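Local structure of adenine phosphoribosyltransferase (Leishmania donovani, 1QB7) at residues M100-N106 / E126-R131. The protein probably catalyses the salvage of adenine, joining it to 5-phospho-alpha-D-ribose 1-diphosphate to give AMP and diphosphate. Sequence-based numbering, arbitrary orientation.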
loop_
_atom_site.group_PDB
_atom_site.type_symbol
_atom_site.label_atom_id
_atom_site.label_comp_id
_atom_site.label_asym_id
_atom_site.label_seq_id
_atom_site.Cartn_x
_atom_site.Cartn_y
_atom_site.Cartn_z
ATOM N N MET A 100 -4.145 -6.818 5.501
ATOM C CA MET A 100 -4.597 -8.149 5.121
ATOM C C MET A 100 -3.736 -8.531 3.919
ATOM O O MET A 100 -3.788 -7.886 2.871
ATOM C CB MET A 100 -6.080 -8.185 4.756
ATOM C CG MET A 100 -6.564 -9.598 4.462
ATOM S SD MET A 100 -8.322 -9.731 4.131
ATOM C CE MET A 100 -8.369 -9.310 2.399
ATOM N N ARG A 101 -2.900 -9.547 4.099
ATOM C CA ARG A 101 -2.003 -9.991 3.040
ATOM C C ARG A 101 -1.942 -11.510 2.970
ATOM O O ARG A 101 -2.446 -12.200 3.857
ATOM C CB ARG A 101 -0.582 -9.476 3.303
ATOM C CG ARG A 101 -0.479 -8.061 3.873
ATOM C CD ARG A 101 0.962 -7.576 3.854
ATOM N NE ARG A 101 1.432 -7.462 2.480
ATOM C CZ ARG A 101 2.634 -7.032 2.115
ATOM N NH1 ARG A 101 3.531 -6.676 3.023
ATOM N NH2 ARG A 101 2.940 -6.974 0.828
ATOM N N LYS A 102 -1.337 -12.031 1.904
ATOM C CA LYS A 102 -1.160 -13.470 1.769
ATOM C C LYS A 102 -0.174 -13.866 2.866
ATOM O O LYS A 102 0.626 -13.039 3.308
ATOM C CB LYS A 102 -0.603 -13.832 0.390
ATOM C CG LYS A 102 -1.628 -13.753 -0.727
ATOM C CD LYS A 102 -1.085 -14.318 -2.030
ATOM C CE LYS A 102 -2.093 -14.153 -3.171
ATOM N NZ LYS A 102 -3.402 -14.794 -2.855
ATOM N N ALA A 103 -0.241 -15.115 3.316
ATOM C CA ALA A 103 0.630 -15.608 4.380
ATOM C C ALA A 103 2.116 -15.355 4.144
ATOM O O ALA A 103 2.832 -14.968 5.065
ATOM C CB ALA A 103 0.378 -17.096 4.633
ATOM N N ASP A 104 2.565 -15.517 2.903
ATOM C CA ASP A 104 3.977 -15.321 2.581
ATOM C C ASP A 104 4.452 -13.865 2.542
ATOM O O ASP A 104 5.590 -13.587 2.146
ATOM C CB ASP A 104 4.353 -16.059 1.288
ATOM C CG ASP A 104 3.653 -15.503 0.050
ATOM O OD1 ASP A 104 2.893 -14.515 0.147
ATOM O OD2 ASP A 104 3.883 -16.066 -1.042
ATOM N N LYS A 105 3.579 -12.948 2.959
ATOM C CA LYS A 105 3.899 -11.522 3.006
ATOM C C LYS A 105 3.708 -10.949 4.411
ATOM O O LYS A 105 4.201 -9.861 4.705
ATOM C CB LYS A 105 3.025 -10.728 2.023
ATOM C CG LYS A 105 3.300 -10.995 0.561
ATOM C CD LYS A 105 4.726 -10.641 0.198
ATOM C CE LYS A 105 5.054 -11.081 -1.221
ATOM N NZ LYS A 105 4.126 -10.456 -2.206
ATOM N N ASN A 106 3.006 -11.687 5.273
ATOM C CA ASN A 106 2.717 -11.251 6.643
ATOM C C ASN A 106 3.612 -11.864 7.732
ATOM O O ASN A 106 4.004 -13.031 7.641
ATOM C CB ASN A 106 1.240 -11.525 6.976
ATOM C CG ASN A 106 0.386 -10.269 6.961
ATOM O OD1 ASN A 106 0.900 -9.159 6.825
ATOM N ND2 ASN A 106 -0.927 -10.438 7.111
ATOM N N GLU A 126 -8.165 -16.490 -3.235
ATOM C CA GLU A 126 -6.948 -16.207 -2.483
ATOM C C GLU A 126 -7.126 -16.398 -0.987
ATOM O O GLU A 126 -8.100 -15.932 -0.398
ATOM C CB GLU A 126 -6.498 -14.767 -2.722
ATOM C CG GLU A 126 -6.485 -14.333 -4.171
ATOM C CD GLU A 126 -6.159 -12.861 -4.320
ATOM O OE1 GLU A 126 -4.970 -12.507 -4.185
ATOM O OE2 GLU A 126 -7.087 -12.057 -4.562
ATOM N N VAL A 127 -6.198 -17.120 -0.378
ATOM C CA VAL A 127 -6.229 -17.313 1.059
ATOM C C VAL A 127 -5.497 -16.082 1.599
ATOM O O VAL A 127 -4.338 -15.847 1.253
ATOM C CB VAL A 127 -5.482 -18.598 1.474
ATOM C CG1 VAL A 127 -5.424 -18.715 2.995
ATOM C CG2 VAL A 127 -6.169 -19.811 0.868
ATOM N N MET A 128 -6.200 -15.263 2.379
ATOM C CA MET A 128 -5.618 -14.050 2.950
ATOM C C MET A 128 -5.469 -14.175 4.462
ATOM O O MET A 128 -6.136 -14.994 5.092
ATOM C CB MET A 128 -6.471 -12.839 2.578
ATOM C CG MET A 128 -6.556 -12.584 1.071
ATOM S SD MET A 128 -4.972 -12.119 0.334
ATOM C CE MET A 128 -4.886 -10.411 0.815
ATOM N N THR A 129 -4.586 -13.362 5.043
ATOM C CA THR A 129 -4.327 -13.412 6.480
ATOM C C THR A 129 -4.175 -12.052 7.160
ATOM O O THR A 129 -4.070 -11.009 6.515
ATOM C CB THR A 129 -2.996 -14.167 6.791
ATOM O OG1 THR A 129 -1.880 -13.364 6.379
ATOM C CG2 THR A 129 -2.931 -15.506 6.075
ATOM N N ILE A 130 -4.180 -12.106 8.487
ATOM C CA ILE A 130 -3.944 -10.957 9.357
ATOM C C ILE A 130 -3.200 -11.595 10.527
ATOM O O ILE A 130 -3.334 -12.799 10.771
ATOM C CB ILE A 130 -5.235 -10.262 9.914
ATOM C CG1 ILE A 130 -6.076 -11.240 10.735
ATOM C CG2 ILE A 130 -6.019 -9.575 8.798
ATOM C CD1 ILE A 130 -7.201 -10.573 11.484
ATOM N N ARG A 131 -2.379 -10.815 11.218
ATOM C CA ARG A 131 -1.650 -11.348 12.353
ATOM C C ARG A 131 -2.638 -11.608 13.486
ATOM O O ARG A 131 -3.536 -10.807 13.741
ATOM C CB ARG A 131 -0.566 -10.370 12.816
ATOM C CG ARG A 131 0.408 -10.966 13.836
ATOM C CD ARG A 131 1.324 -9.918 14.461
ATOM N NE ARG A 131 0.579 -8.983 15.301
ATOM C CZ ARG A 131 0.142 -7.789 14.907
ATOM N NH1 ARG A 131 0.387 -7.345 13.676
ATOM N NH2 ARG A 131 -0.538 -7.026 15.753
HETATM O O HOH W 1 -3.857 -17.991 -1.848
HETATM O O HOH W 2 -2.191 -16.991 2.343
#
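The amide of N106 meets T129 at its ND2 end: the N-H runs to T129 OG1 (3.2 Å, 151° at the hydrogen), with the hydroxyl oxygen 19° out of the amide plane. On the R101 guanidinium, K105 CB lies over one face, toward its rim; R101 NE forms a salt bridge with D79, and NH2 a hydrogen bond with a citrate, probably a crystallisation component. A third flat group, the carbonyl of R101, is approached from both faces by T129, whose N (2.7 Å) and OG1 (2.8 Å) both donate to R101 O, OG1 standing well above the carbonyl plane. With R101 N returning a bond to T129 O, the two residues form a single antiparallel hydrogen-bonded bridge. It ties the loop that follows strand 97-100, an outermost strand, within this chain, of the phosphoribosyltransferase core sheet, to strand 129-131, which pairs with strand 110-112 in a separate two-stranded antiparallel sheet. The T129 torsion that sets OG1 between its own N and carbonyl carbon (chi1 71°) lets one hydroxyl donate to R101 and accept from N106, while CG2 rests against A103. Next to the bridge, the M100 and M128 side chains cross at about a right angle, and M100 CG lies 3.7 Å from M128 CB. M100 and I130 also pack on L160 of helix 152-163, whose T153 binds magnesium. The backbone O atoms of A103 and N106 accept hydrogen bonds from R223 of the second subunit. Water 2 links A103 N with V127 O. The K102 chain turns at its last torsion, and K102 NZ forms a salt bridge with E126 OE1, which accepts on its anti lone pair, at 3.1 Å.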